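Local coordinates for protein orotidine-5-phosphate decarboxylase/orotate phosphoribosyltransferase, putative (Ompdcase-oprtase, putative) (Leishmania infantum, PDB 3QW3) that probably catalyses the decarboxylation of orotidine 5'-phosphate to UMP, the last step of de novo pyrimidine synthesis, as the decarboxylase domain of a bifunctional UMP synthase, at residues 50-55 with 81-86. Sequence-based numbering, arbitrary orientation.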
loop_
_atom_site.group_PDB
_atom_site.type_symbol
_atom_site.label_atom_id
_atom_site.label_comp_id
_atom_site.label_asym_id
_atom_site.label_seq_id
_atom_site.Cartn_x
_atom_site.Cartn_y
_atom_site.Cartn_z
ATOM N N PRO A 50 -5.250 6.134 13.259
ATOM C CA PRO A 50 -4.976 7.311 12.440
ATOM C C PRO A 50 -4.866 6.974 10.954
ATOM O O PRO A 50 -4.340 5.924 10.580
ATOM C CB PRO A 50 -3.639 7.822 12.976
ATOM C CG PRO A 50 -3.032 6.674 13.668
ATOM C CD PRO A 50 -4.160 5.863 14.212
ATOM N N ASN A 51 -5.388 7.887 10.145
ATOM C CA ASN A 51 -5.420 7.785 8.693
ATOM C C ASN A 51 -4.104 8.276 8.091
ATOM O O ASN A 51 -3.860 9.484 8.030
ATOM C CB ASN A 51 -6.597 8.635 8.186
ATOM C CG ASN A 51 -6.936 8.377 6.726
ATOM O OD1 ASN A 51 -8.108 8.217 6.367
ATOM N ND2 ASN A 51 -5.923 8.348 5.880
ATOM N N ALA A 52 -3.257 7.347 7.641
ATOM C CA ALA A 52 -1.919 7.705 7.147
ATOM C C ALA A 52 -1.981 8.660 5.948
ATOM O O ALA A 52 -1.133 9.547 5.813
ATOM C CB ALA A 52 -1.112 6.448 6.799
ATOM N N ALA A 53 -3.002 8.505 5.107
ATOM C CA ALA A 53 -3.147 9.363 3.917
ATOM C C ALA A 53 -3.493 10.804 4.283
ATOM O O ALA A 53 -2.973 11.758 3.690
ATOM C CB ALA A 53 -4.204 8.794 2.971
ATOM N N PHE A 54 -4.378 10.963 5.262
ATOM C CA PHE A 54 -4.826 12.288 5.671
ATOM C C PHE A 54 -3.669 13.096 6.253
ATOM O O PHE A 54 -3.591 14.310 6.057
ATOM C CB PHE A 54 -5.979 12.177 6.674
ATOM C CG PHE A 54 -7.331 11.924 6.042
ATOM C CD1 PHE A 54 -7.451 11.392 4.761
ATOM C CD2 PHE A 54 -8.493 12.213 6.749
ATOM C CE1 PHE A 54 -8.711 11.157 4.192
ATOM C CE2 PHE A 54 -9.755 11.978 6.196
ATOM C CZ PHE A 54 -9.866 11.449 4.918
ATOM N N PHE A 55 -2.755 12.423 6.948
ATOM C CA PHE A 55 -1.592 13.112 7.494
ATOM C C PHE A 55 -0.526 13.379 6.432
ATOM O O PHE A 55 0.084 14.447 6.423
ATOM C CB PHE A 55 -1.031 12.369 8.705
ATOM C CG PHE A 55 -1.890 12.501 9.928
ATOM C CD1 PHE A 55 -1.736 13.596 10.780
ATOM C CD2 PHE A 55 -2.864 11.555 10.218
ATOM C CE1 PHE A 55 -2.539 13.731 11.921
ATOM C CE2 PHE A 55 -3.677 11.684 11.352
ATOM C CZ PHE A 55 -3.511 12.775 12.201
ATOM N N LEU A 81 -1.782 2.133 12.799
ATOM C CA LEU A 81 -1.556 3.048 11.691
ATOM C C LEU A 81 -2.191 2.441 10.443
ATOM O O LEU A 81 -1.754 1.389 9.972
ATOM C CB LEU A 81 -0.058 3.318 11.482
ATOM C CG LEU A 81 0.303 4.286 10.347
ATOM C CD1 LEU A 81 -0.277 5.690 10.568
ATOM C CD2 LEU A 81 1.827 4.356 10.163
ATOM N N ASP A 82 -3.230 3.092 9.925
ATOM C CA ASP A 82 -3.913 2.579 8.733
ATOM C C ASP A 82 -3.222 3.089 7.481
ATOM O O ASP A 82 -3.612 4.112 6.907
ATOM C CB ASP A 82 -5.400 2.925 8.718
ATOM C CG ASP A 82 -6.194 2.048 7.757
ATOM O OD1 ASP A 82 -5.593 1.248 7.000
ATOM O OD2 ASP A 82 -7.436 2.154 7.755
ATOM N N ALA A 83 -2.188 2.356 7.090
ATOM C CA ALA A 83 -1.287 2.747 6.015
ATOM C C ALA A 83 -1.375 1.821 4.798
ATOM O O ALA A 83 -0.918 2.190 3.712
ATOM C CB ALA A 83 0.138 2.784 6.554
ATOM N N LYS A 84 -1.964 0.637 4.985
ATOM C CA LYS A 84 -2.121 -0.373 3.931
ATOM C C LYS A 84 -0.865 -0.484 3.049
ATOM O O LYS A 84 -0.911 -0.318 1.830
ATOM C CB LYS A 84 -3.406 -0.129 3.118
ATOM C CG LYS A 84 -4.683 -0.197 3.975
ATOM C CD LYS A 84 -5.956 -0.037 3.137
ATOM C CE LYS A 84 -7.231 -0.124 3.995
ATOM N NZ LYS A 84 -7.413 1.055 4.902
ATOM N N ARG A 85 0.261 -0.767 3.696
ATOM C CA ARG A 85 1.539 -0.861 3.007
ATOM C C ARG A 85 1.765 -2.249 2.422
ATOM O O ARG A 85 1.170 -3.235 2.861
ATOM C CB ARG A 85 2.690 -0.491 3.953
ATOM C CG ARG A 85 2.610 0.919 4.557
ATOM C CD ARG A 85 2.672 2.031 3.497
ATOM N NE ARG A 85 3.025 3.338 4.059
ATOM C CZ ARG A 85 2.269 4.435 3.999
ATOM N NH1 ARG A 85 1.070 4.411 3.423
ATOM N NH2 ARG A 85 2.714 5.572 4.525
ATOM N N GLY A 86 2.633 -2.329 1.423
ATOM C CA GLY A 86 3.020 -3.620 0.880
ATOM C C GLY A 86 4.130 -3.423 -0.122
ATOM O O GLY A 86 3.933 -2.783 -1.149
HETATM O O HOH W 1 1.040 7.826 4.106
#
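The guanidinium of Arg85 and the methyl of Ala52 both pack on Ala83: Ala83 CB sits 3.5 Å above one guanidinium face, offset toward the rim, and also lies 3.9 Å from Ala52 CB. At the guanidinium edge, in its plane, a water accepts from Arg85 NH2 and donates weakly to Ala52 O, joining the strand to the first turn of helix 52-56. Arg85 NH1 bonds to Ala83 O at 3.0 Å, with the oxygen well out of the guanidinium plane, while Glu56 of the second subunit forms a salt bridge with NH2. The other flat group that counts is the carboxylate of Asp82. Lys84 NZ meets Asp82 OD1 on the syn side at 2.8 Å, 26° out of plane, in a salt bridge; Thr109 also bonds to OD1, and Lys49 pairs with OD2. A sulfate bound near Asp82 is consistent with an anion-binding pocket here.

The end of strand 47-50 runs parallel to strand 80-85, the second and third strands of the TIM barrel, and a single bridge joins Asn51 to Asp82 before the first chain turns into helix 52-56. Asp82 N donates to Pro50 O at 3.1 Å, and Ala52 N returns a weak bond to Asp82 O. Asn51 occupies the N-cap position of helix 52-56. Leu81, its CG anti to the backbone N (chi1 -179°), brings CD1 to 3.9 Å from Ala52 CB and alongside the Pro50 ring, adding an apolar layer against Leu66 of helix 60-72.

An alternating Lys-Asp-Lys array, completed by Asp87 of the second subunit, is characteristic of OMP decarboxylase active sites. The bridge thus closes the barrel between its second and third strands and fixes the strand end that places Asp82 between Lys49 and Lys84.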